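Local coordinates for protein catalase-3 (Neurospora crassa, PDB 4AJ9) that catalyses the breakdown of hydrogen peroxide into molecular oxygen and water with a heme cofactor, and so probably protects the cell from peroxide damage, at residues I199-R204 and A252-Q257; A580-F585 and Y621-P626; T232-A237 and P269-A274. All coordinates share one frame; numbering follows the deposited sequence.

Contact 1 of 3, residues I199-R204 and A252-Q257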
loop_
_atom_site.group_PDB
_atom_site.type_symbol
_atom_site.label_atom_id
_atom_site.label_comp_id
_atom_site.label_asym_id
_atom_site.label_seq_id
_atom_site.Cartn_x
_atom_site.Cartn_y
_atom_site.Cartn_z
ATOM N N ILE C 199 -5.591 36.176 -1.270
ATOM C CA ILE C 199 -6.678 36.075 -2.252
ATOM C C ILE C 199 -6.312 36.653 -3.622
ATOM O O ILE C 199 -6.943 37.614 -4.110
ATOM C CB ILE C 199 -7.982 36.734 -1.743
ATOM C CG1 ILE C 199 -7.708 38.141 -1.188
ATOM C CG2 ILE C 199 -8.617 35.886 -0.682
ATOM C CD1 ILE C 199 -8.986 38.861 -0.673
ATOM N N PRO C 200 -5.296 36.059 -4.263
ATOM C CA PRO C 200 -4.814 36.519 -5.563
ATOM C C PRO C 200 -5.883 36.362 -6.621
ATOM O O PRO C 200 -6.752 35.479 -6.520
ATOM C CB PRO C 200 -3.642 35.566 -5.857
ATOM C CG PRO C 200 -3.929 34.356 -5.037
ATOM C CD PRO C 200 -4.548 34.884 -3.784
ATOM N N ARG C 201 -5.811 37.220 -7.628
ATOM C CA ARG C 201 -6.707 37.174 -8.781
ATOM C C ARG C 201 -6.474 35.917 -9.615
ATOM O O ARG C 201 -7.414 35.357 -10.189
ATOM C CB ARG C 201 -6.524 38.443 -9.626
ATOM C CG ARG C 201 -6.979 38.323 -11.069
ATOM C CD ARG C 201 -8.475 37.994 -11.190
ATOM N NE ARG C 201 -8.857 38.059 -12.595
ATOM C CZ ARG C 201 -8.617 37.085 -13.466
ATOM N NH1 ARG C 201 -8.033 35.959 -13.066
ATOM N NH2 ARG C 201 -8.967 37.233 -14.733
ATOM N N SER C 202 -5.226 35.457 -9.676
ATOM C CA SER C 202 -4.916 34.201 -10.365
ATOM C C SER C 202 -3.507 33.756 -10.026
ATOM O O SER C 202 -2.749 34.513 -9.415
ATOM C CB SER C 202 -5.031 34.365 -11.876
ATOM O OG SER C 202 -3.826 34.883 -12.419
ATOM N N TYR C 203 -3.157 32.529 -10.423
ATOM C CA TYR C 203 -1.795 32.022 -10.253
ATOM C C TYR C 203 -0.854 32.906 -11.050
ATOM O O TYR C 203 0.294 33.126 -10.660
ATOM C CB TYR C 203 -1.674 30.597 -10.793
ATOM C CG TYR C 203 -2.551 29.551 -10.123
ATOM C CD1 TYR C 203 -2.868 29.618 -8.770
ATOM C CD2 TYR C 203 -3.015 28.459 -10.853
ATOM C CE1 TYR C 203 -3.672 28.618 -8.168
ATOM C CE2 TYR C 203 -3.796 27.487 -10.275
ATOM C CZ TYR C 203 -4.114 27.558 -8.935
ATOM O OH TYR C 203 -4.902 26.554 -8.403
ATOM N N ARG C 204 -1.354 33.410 -12.175
ATOM C CA ARG C 204 -0.550 34.206 -13.100
ATOM C C ARG C 204 -0.211 35.581 -12.539
ATOM O O ARG C 204 0.726 36.237 -13.009
ATOM C CB ARG C 204 -1.269 34.348 -14.444
ATOM C CG ARG C 204 -1.549 33.019 -15.128
ATOM C CD ARG C 204 -2.318 33.204 -16.424
ATOM N NE ARG C 204 -3.577 33.912 -16.216
ATOM C CZ ARG C 204 -3.888 35.084 -16.766
ATOM N NH1 ARG C 204 -3.034 35.698 -17.575
ATOM N NH2 ARG C 204 -5.064 35.642 -16.505
ATOM N N ALA C 252 -15.513 27.178 -8.048
ATOM C CA ALA C 252 -14.434 26.672 -7.227
ATOM C C ALA C 252 -13.157 26.490 -8.054
ATOM O O ALA C 252 -12.060 26.414 -7.504
ATOM C CB ALA C 252 -14.852 25.356 -6.582
ATOM N N ASP C 253 -13.310 26.447 -9.371
ATOM C CA ASP C 253 -12.199 26.169 -10.276
ATOM C C ASP C 253 -11.630 27.426 -10.920
ATOM O O ASP C 253 -10.936 27.361 -11.933
ATOM C CB ASP C 253 -12.674 25.209 -11.358
ATOM C CG ASP C 253 -13.158 23.898 -10.774
ATOM O OD1 ASP C 253 -12.347 23.247 -10.091
ATOM O OD2 ASP C 253 -14.340 23.537 -10.968
ATOM N N PHE C 254 -11.917 28.569 -10.317
ATOM C CA PHE C 254 -11.606 29.850 -10.947
ATOM C C PHE C 254 -10.138 29.934 -11.365
ATOM O O PHE C 254 -9.825 30.322 -12.494
ATOM C CB PHE C 254 -11.966 30.987 -9.987
ATOM C CG PHE C 254 -11.692 32.380 -10.533
ATOM C CD1 PHE C 254 -12.501 32.928 -11.527
ATOM C CD2 PHE C 254 -10.671 33.161 -10.002
ATOM C CE1 PHE C 254 -12.270 34.210 -12.011
ATOM C CE2 PHE C 254 -10.439 34.445 -10.477
ATOM C CZ PHE C 254 -11.244 34.970 -11.490
ATOM N N HIS C 255 -9.232 29.579 -10.460
ATOM C CA HIS C 255 -7.804 29.729 -10.751
ATOM C C HIS C 255 -7.276 28.675 -11.730
ATOM O O HIS C 255 -6.500 28.992 -12.636
ATOM C CB HIS C 255 -6.966 29.733 -9.471
ATOM C CG HIS C 255 -7.092 30.991 -8.665
ATOM N ND1 HIS C 255 -6.678 31.078 -7.353
ATOM C CD2 HIS C 255 -7.584 32.214 -8.986
ATOM C CE1 HIS C 255 -6.914 32.297 -6.897
ATOM N NE2 HIS C 255 -7.467 33.004 -7.868
ATOM N N ARG C 256 -7.668 27.418 -11.553
ATOM C CA ARG C 256 -7.212 26.417 -12.505
ATOM C C ARG C 256 -7.810 26.666 -13.892
ATOM O O ARG C 256 -7.160 26.393 -14.890
ATOM C CB ARG C 256 -7.452 24.977 -12.025
ATOM C CG ARG C 256 -8.888 24.551 -11.861
ATOM C CD ARG C 256 -8.965 23.052 -11.502
ATOM N NE ARG C 256 -8.182 22.750 -10.296
ATOM C CZ ARG C 256 -8.095 21.551 -9.729
ATOM N NH1 ARG C 256 -8.742 20.515 -10.244
ATOM N NH2 ARG C 256 -7.363 21.390 -8.631
ATOM N N GLN C 257 -9.041 27.174 -13.952
ATOM C CA GLN C 257 -9.614 27.550 -15.243
ATOM C C GLN C 257 -8.854 28.735 -15.863
ATOM O O GLN C 257 -8.584 28.746 -17.069
ATOM C CB GLN C 257 -11.111 27.875 -15.115
ATOM C CG GLN C 257 -11.825 28.048 -16.460
ATOM C CD GLN C 257 -12.091 26.718 -17.163
ATOM O OE1 GLN C 257 -12.893 25.905 -16.693
ATOM N NE2 GLN C 257 -11.425 26.495 -18.298
HETATM O O HOH W 1 -6.730 24.523 -8.669
HETATM O O HOH W 2 -4.522 31.069 -12.670
#

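Contact 2 of 3, residues A580-F585 and Y621-P626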
loop_
_atom_site.group_PDB
_atom_site.type_symbol
_atom_site.label_atom_id
_atom_site.label_comp_id
_atom_site.label_asym_id
_atom_site.label_seq_id
_atom_site.Cartn_x
_atom_site.Cartn_y
_atom_site.Cartn_z
ATOM N N ALA C 580 -24.548 33.425 -15.120
ATOM C CA ALA C 580 -23.539 34.479 -14.960
ATOM C C ALA C 580 -23.406 35.010 -13.538
ATOM O O ALA C 580 -24.363 35.024 -12.756
ATOM C CB ALA C 580 -23.806 35.628 -15.912
ATOM N N ASP C 581 -22.202 35.463 -13.216
ATOM C CA ASP C 581 -21.951 36.117 -11.943
ATOM C C ASP C 581 -20.816 37.126 -12.114
ATOM O O ASP C 581 -19.932 36.935 -12.941
ATOM C CB ASP C 581 -21.610 35.087 -10.867
ATOM C CG ASP C 581 -21.579 35.690 -9.481
ATOM O OD1 ASP C 581 -22.660 35.796 -8.851
ATOM O OD2 ASP C 581 -20.480 36.067 -9.028
ATOM N N ALA C 582 -20.836 38.197 -11.335
ATOM C CA ALA C 582 -19.814 39.230 -11.469
ATOM C C ALA C 582 -18.413 38.701 -11.155
ATOM O O ALA C 582 -17.425 39.226 -11.670
ATOM C CB ALA C 582 -20.135 40.414 -10.578
ATOM N N THR C 583 -18.334 37.680 -10.297
ATOM C CA THR C 583 -17.050 37.118 -9.876
ATOM C C THR C 583 -16.230 36.591 -11.053
ATOM O O THR C 583 -15.016 36.406 -10.934
ATOM C CB THR C 583 -17.214 35.962 -8.849
ATOM O OG1 THR C 583 -18.106 34.966 -9.374
ATOM C CG2 THR C 583 -17.729 36.475 -7.510
ATOM N N ALA C 584 -16.891 36.340 -12.182
ATOM C CA ALA C 584 -16.226 35.756 -13.349
ATOM C C ALA C 584 -15.452 36.775 -14.177
ATOM O O ALA C 584 -14.666 36.408 -15.056
ATOM C CB ALA C 584 -17.230 35.049 -14.235
ATOM N N PHE C 585 -15.680 38.052 -13.901
ATOM C CA PHE C 585 -15.182 39.103 -14.771
ATOM C C PHE C 585 -14.330 40.119 -14.034
ATOM O O PHE C 585 -14.461 40.306 -12.830
ATOM C CB PHE C 585 -16.352 39.820 -15.461
ATOM C CG PHE C 585 -17.350 38.878 -16.061
ATOM C CD1 PHE C 585 -16.997 38.077 -17.128
ATOM C CD2 PHE C 585 -18.625 38.777 -15.541
ATOM C CE1 PHE C 585 -17.906 37.200 -17.681
ATOM C CE2 PHE C 585 -19.539 37.905 -16.094
ATOM C CZ PHE C 585 -19.173 37.108 -17.152
ATOM N N TYR C 621 -19.535 46.690 -9.132
ATOM C CA TYR C 621 -19.235 47.997 -8.555
ATOM C C TYR C 621 -18.679 47.895 -7.138
ATOM O O TYR C 621 -17.647 48.490 -6.835
ATOM C CB TYR C 621 -20.445 48.921 -8.572
ATOM C CG TYR C 621 -20.173 50.234 -7.868
ATOM C CD1 TYR C 621 -19.575 51.304 -8.539
ATOM C CD2 TYR C 621 -20.499 50.399 -6.534
ATOM C CE1 TYR C 621 -19.320 52.507 -7.885
ATOM C CE2 TYR C 621 -20.245 51.586 -5.878
ATOM C CZ TYR C 621 -19.662 52.635 -6.552
ATOM O OH TYR C 621 -19.425 53.805 -5.863
ATOM N N ARG C 622 -19.356 47.148 -6.268
ATOM C CA ARG C 622 -18.932 47.072 -4.874
ATOM C C ARG C 622 -17.576 46.398 -4.671
ATOM O O ARG C 622 -16.886 46.666 -3.695
ATOM C CB ARG C 622 -19.981 46.358 -4.026
ATOM C CG ARG C 622 -20.607 47.264 -2.994
ATOM C CD ARG C 622 -21.905 47.851 -3.474
ATOM N NE ARG C 622 -23.019 46.992 -3.102
ATOM C CZ ARG C 622 -24.134 47.405 -2.506
ATOM N NH1 ARG C 622 -24.310 48.683 -2.192
ATOM N NH2 ARG C 622 -25.076 46.519 -2.215
ATOM N N TRP C 623 -17.219 45.502 -5.581
ATOM C CA TRP C 623 -15.957 44.784 -5.505
ATOM C C TRP C 623 -14.822 45.551 -6.185
ATOM O O TRP C 623 -13.720 45.021 -6.369
ATOM C CB TRP C 623 -16.133 43.397 -6.123
ATOM C CG TRP C 623 -17.117 42.564 -5.349
ATOM C CD1 TRP C 623 -17.531 42.772 -4.065
ATOM C CD2 TRP C 623 -17.804 41.398 -5.809
ATOM N NE1 TRP C 623 -18.430 41.797 -3.691
ATOM C CE2 TRP C 623 -18.618 40.943 -4.748
ATOM C CE3 TRP C 623 -17.809 40.689 -7.018
ATOM C CZ2 TRP C 623 -19.431 39.811 -4.858
ATOM C CZ3 TRP C 623 -18.627 39.567 -7.131
ATOM C CH2 TRP C 623 -19.415 39.135 -6.050
ATOM N N GLY C 624 -15.097 46.801 -6.550
ATOM C CA GLY C 624 -14.082 47.705 -7.071
ATOM C C GLY C 624 -13.688 47.557 -8.536
ATOM O O GLY C 624 -12.669 48.106 -8.959
ATOM N N LYS C 625 -14.483 46.830 -9.312
ATOM C CA LYS C 625 -14.180 46.617 -10.727
ATOM C C LYS C 625 -14.506 47.850 -11.571
ATOM O O LYS C 625 -15.399 48.630 -11.226
ATOM C CB LYS C 625 -14.972 45.424 -11.286
ATOM C CG LYS C 625 -14.793 44.125 -10.540
ATOM C CD LYS C 625 -15.617 42.998 -11.169
ATOM C CE LYS C 625 -15.601 41.750 -10.298
ATOM N NZ LYS C 625 -14.197 41.245 -10.148
ATOM N N PRO C 626 -13.781 48.029 -12.681
ATOM C CA PRO C 626 -14.245 48.976 -13.701
ATOM C C PRO C 626 -15.639 48.560 -14.148
ATOM O O PRO C 626 -15.813 47.406 -14.541
ATOM C CB PRO C 626 -13.273 48.759 -14.863
ATOM C CG PRO C 626 -12.104 48.056 -14.286
ATOM C CD PRO C 626 -12.557 47.314 -13.078
HETATM O O HOH W 3 -13.114 38.255 -10.049
#

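Contact 3 of 3, residues T232-A237 and P269-A274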
loop_
_atom_site.group_PDB
_atom_site.type_symbol
_atom_site.label_atom_id
_atom_site.label_comp_id
_atom_site.label_asym_id
_atom_site.label_seq_id
_atom_site.Cartn_x
_atom_site.Cartn_y
_atom_site.Cartn_z
ATOM N N THR C 232 6.214 38.088 -11.382
ATOM C CA THR C 232 5.211 37.872 -12.419
ATOM C C THR C 232 5.277 38.965 -13.489
ATOM O O THR C 232 5.291 40.160 -13.176
ATOM C CB THR C 232 3.786 37.769 -11.839
ATOM O OG1 THR C 232 2.843 37.782 -12.913
ATOM C CG2 THR C 232 3.498 38.930 -10.900
ATOM N N LYS C 233 5.335 38.556 -14.750
ATOM C CA LYS C 233 5.310 39.530 -15.844
ATOM C C LYS C 233 3.887 40.002 -16.118
ATOM O O LYS C 233 3.665 40.924 -16.912
ATOM C CB LYS C 233 5.946 38.960 -17.119
ATOM C CG LYS C 233 7.398 38.490 -16.939
ATOM C CD LYS C 233 8.252 39.574 -16.304
ATOM C CE LYS C 233 8.324 40.812 -17.195
ATOM N NZ LYS C 233 8.948 41.975 -16.495
ATOM N N GLN C 234 2.921 39.365 -15.462
ATOM C CA GLN C 234 1.519 39.758 -15.593
ATOM C C GLN C 234 1.134 40.820 -14.543
ATOM O O GLN C 234 0.094 41.451 -14.656
ATOM C CB GLN C 234 0.588 38.531 -15.514
ATOM C CG GLN C 234 0.702 37.558 -16.700
ATOM C CD GLN C 234 2.032 36.817 -16.754
ATOM O OE1 GLN C 234 2.711 36.809 -17.781
ATOM N NE2 GLN C 234 2.405 36.180 -15.646
ATOM N N GLY C 235 1.992 41.021 -13.541
ATOM C CA GLY C 235 1.705 41.932 -12.442
ATOM C C GLY C 235 0.926 41.268 -11.312
ATOM O O GLY C 235 0.122 40.367 -11.548
ATOM N N LYS C 236 1.168 41.691 -10.075
ATOM C CA LYS C 236 0.397 41.161 -8.950
ATOM C C LYS C 236 -1.011 41.767 -8.896
ATOM O O LYS C 236 -1.187 42.961 -9.121
ATOM C CB LYS C 236 1.135 41.395 -7.631
ATOM C CG LYS C 236 2.355 40.489 -7.442
ATOM C CD LYS C 236 3.033 40.714 -6.103
ATOM C CE LYS C 236 3.697 42.093 -6.043
ATOM N NZ LYS C 236 4.273 42.364 -4.699
ATOM N N ALA C 237 -2.014 40.937 -8.617
ATOM C CA ALA C 237 -3.392 41.411 -8.521
ATOM C C ALA C 237 -4.147 40.553 -7.525
ATOM O O ALA C 237 -3.874 39.362 -7.403
ATOM C CB ALA C 237 -4.076 41.356 -9.890
ATOM N N PRO C 269 1.589 32.642 -19.513
ATOM C CA PRO C 269 2.126 33.556 -18.500
ATOM C C PRO C 269 3.635 33.375 -18.331
ATOM O O PRO C 269 4.151 32.273 -18.568
ATOM C CB PRO C 269 1.379 33.128 -17.232
ATOM C CG PRO C 269 1.138 31.651 -17.434
ATOM C CD PRO C 269 0.939 31.457 -18.917
ATOM N N SER C 270 4.330 34.446 -17.944
ATOM C CA SER C 270 5.762 34.388 -17.673
ATOM C C SER C 270 6.100 34.941 -16.299
ATOM O O SER C 270 5.340 35.725 -15.729
ATOM C CB SER C 270 6.562 35.151 -18.733
ATOM O OG SER C 270 6.365 34.571 -20.003
ATOM N N TRP C 271 7.246 34.499 -15.775
ATOM C CA TRP C 271 7.824 35.040 -14.554
ATOM C C TRP C 271 9.317 35.134 -14.772
ATOM O O TRP C 271 9.927 34.225 -15.353
ATOM C CB TRP C 271 7.611 34.100 -13.368
ATOM C CG TRP C 271 6.205 33.967 -12.882
ATOM C CD1 TRP C 271 5.652 34.589 -11.801
ATOM C CD2 TRP C 271 5.181 33.137 -13.437
ATOM N NE1 TRP C 271 4.348 34.199 -11.647
ATOM C CE2 TRP C 271 4.028 33.313 -12.645
ATOM C CE3 TRP C 271 5.124 32.270 -14.534
ATOM C CZ2 TRP C 271 2.830 32.656 -12.914
ATOM C CZ3 TRP C 271 3.934 31.613 -14.799
ATOM C CH2 TRP C 271 2.800 31.808 -13.990
ATOM N N GLU C 272 9.922 36.216 -14.303
ATOM C CA GLU C 272 11.379 36.274 -14.333
ATOM C C GLU C 272 11.920 35.616 -13.073
ATOM O O GLU C 272 11.363 35.786 -11.988
ATOM C CB GLU C 272 11.880 37.715 -14.507
ATOM C CG GLU C 272 11.883 38.152 -15.986
ATOM C CD GLU C 272 12.136 39.626 -16.185
ATOM O OE1 GLU C 272 12.089 40.388 -15.199
ATOM O OE2 GLU C 272 12.384 40.022 -17.344
ATOM N N LEU C 273 12.974 34.823 -13.228
ATOM C CA LEU C 273 13.689 34.281 -12.082
ATOM C C LEU C 273 14.711 35.317 -11.642
ATOM O O LEU C 273 15.549 35.727 -12.431
ATOM C CB LEU C 273 14.434 32.998 -12.465
ATOM C CG LEU C 273 15.181 32.327 -11.304
ATOM C CD1 LEU C 273 14.229 31.996 -10.158
ATOM C CD2 LEU C 273 15.899 31.076 -11.782
ATOM N N ALA C 274 14.643 35.730 -10.382
ATOM C CA ALA C 274 15.592 36.699 -9.861
ATOM C C ALA C 274 16.141 36.183 -8.546
ATOM O O ALA C 274 15.510 35.349 -7.887
ATOM C CB ALA C 274 14.920 38.049 -9.670
#

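Contact 1 of 3, residues I199-R204 and A252-Q257
Tyr203 and Arg256 are bridged by a water that lies 2.7 Å from Tyr203 OH and accepts the N-H of Arg256 NE, meeting the Arg256 guanidinium at its edge and in its plane. That guanidinium also forms a salt bridge through NH1 with Glu165 of a second subunit, so the water links the phenol to a group held at a subunit interface. A second water ties the two backbones, accepting from Tyr203 N and donating to His255 O at 2.9 Å. His255 fills the middle of the contact. Its CB sits over one face of the Tyr203 ring, displaced toward the rim, in a CH-pi contact with 3.8 Å from CB to the ring centroid. The imidazole continues past the phenol with the two planes inclined at 58°. This sets the loop that follows helix 187-193 against the first turn of helix 254-264, in the heme-bearing catalase domain; the Tyr203 side chain lies about 9 Å from a bound heme. At the far edge of the imidazole, His255 NE2 gives Pro200 O a weak hydrogen bond of 2.9 Å, strongly bent at 124°. Arg201 O is also near, 3.3 Å from His255 NE2, and the Ser202 backbone carbonyl carbon covers one face of the imidazole. On the other flank Phe254, its CG anti to the backbone N (chi1 -180°), swings its ring to Arg201. Phe254 CZ comes over a face of the Arg201 guanidinium, 3.7 Å from NH1, with the flat groups well away from parallel. Salt bridges to Asp586 and Asp258 hold this guanidinium in position, while the edge of the same phenyl ring meets the arginine's backbone, Phe254 CE2 lying 3.2 Å from Arg201 O.

Contact 2 of 3, residues A580-F585 and Y621-P626
Thr583 and Trp623 meet where two connections run into neighbouring parallel strands, 587-590 and 627-630, of the C-terminal domain, whose six-stranded parallel sheet belongs with the class I glutamine amidotransferase-like folds. Helix 612-622 ends here in a Schellman motif with Gly624 as its C-prime residue, and the chain beyond it sends Trp623 and Lys625 across to the short 3-10 turn at 582-584. The tight part is at the indole. Trp623 CZ3 lies only 3.2 Å from Thr583 CG2, close for two carbons, and Ala582 CB touches the same ring atom at 3.9 Å. Asp581 OD2 accepts from Thr583 N, making an Asx turn, and also from Thr583 OG1; the two donors come from opposite faces of the carboxylate plane. Val246 and Leu247 of helix 241-250 pack beside this turn. The Lys625 side is wetter and more polar. The Lys625 chain runs extended until a bend at the last torsion (chi4 -61°), which delivers Lys625 NZ to Phe585 O at 2.9 Å; the C=O...N angle of 165° puts the amine almost straight off the end of the carbonyl. Glu243 provides the salt-bridge partner of this amine from the catalase domain. With a methionine in place of Lys625, Phe585 O would probably lose this donor and Glu243 this positive partner. A water completes the polar side, accepting from Lys625 NZ at 3.2 Å and donating to Thr583 O at 2.8 Å.

Contact 3 of 3, residues T232-A237 and P269-A274
Thr232 and Trp271 form an antiparallel, non-hydrogen-bonded pair, where strand 223-232 runs out beside the start of strand 270-278 in the antiparallel beta-barrel of the catalase domain. Hydrogen bonds dominate just beyond the pair. Ser270 O accepts from Lys233 N, 3.0 Å away and nearly straight at 168°, and from Gln234 NE2, the two donors arriving from opposite faces of the carbonyl plane. Gln234 OE1 in turn takes Ser270 N at 2.9 Å, so the carboxamide grips both backbone polar groups of Ser270, N and O, much as a neighbouring strand would. A bend at chi2 (68°) turns the amide back to the serine, and an ST turn, in which Thr232 OG1 accepts from Gln234 N, shapes the backbone at Gln234. Both Thr232 OG1 and Gln234 NE2 are further tied to Arg204 O.

Aromatic packing lies on the Thr232 side: Trp271 CD1 rests 3.4 Å from Thr232 CA, while Gln234 NE2 stands over one face of the indole. Trp271 NE1 hydrogen-bonds Met206 O, and Phe122 meets the ring edge-to-face.

Charge and aliphatic contact share the exposed margin. Lys233, curled at chi2 and chi3, lays its CD 3.9 Å from Glu272 CG, and its NZ ends in a long salt bridge, 3.8 Å from Glu272 OE1.

From the N terminus, 199-204 comes first, then 232-237, 252-257 and 269-274, so contacts 1 and 3 cross. Contact 1 closes a loop of 47 residues containing strand 223-232 and helix 241-250; contact 3 spans 31 residues, including helices 241-250 and 254-264. The two touch directly: Arg204 CG packs on Pro269 CB, and Arg201 N probably bonds Ala237 O. Together they tie the loop after helix 187-193, the loop after strand 223-232, helix 254-264 and strand 270-278 to one another. Contact 2 follows in series, closing 35 residues of the C-terminal domain. It meets contact 1 where Phe254 packs on Thr583, but its nearest atoms stay about 10 Å from contact 3.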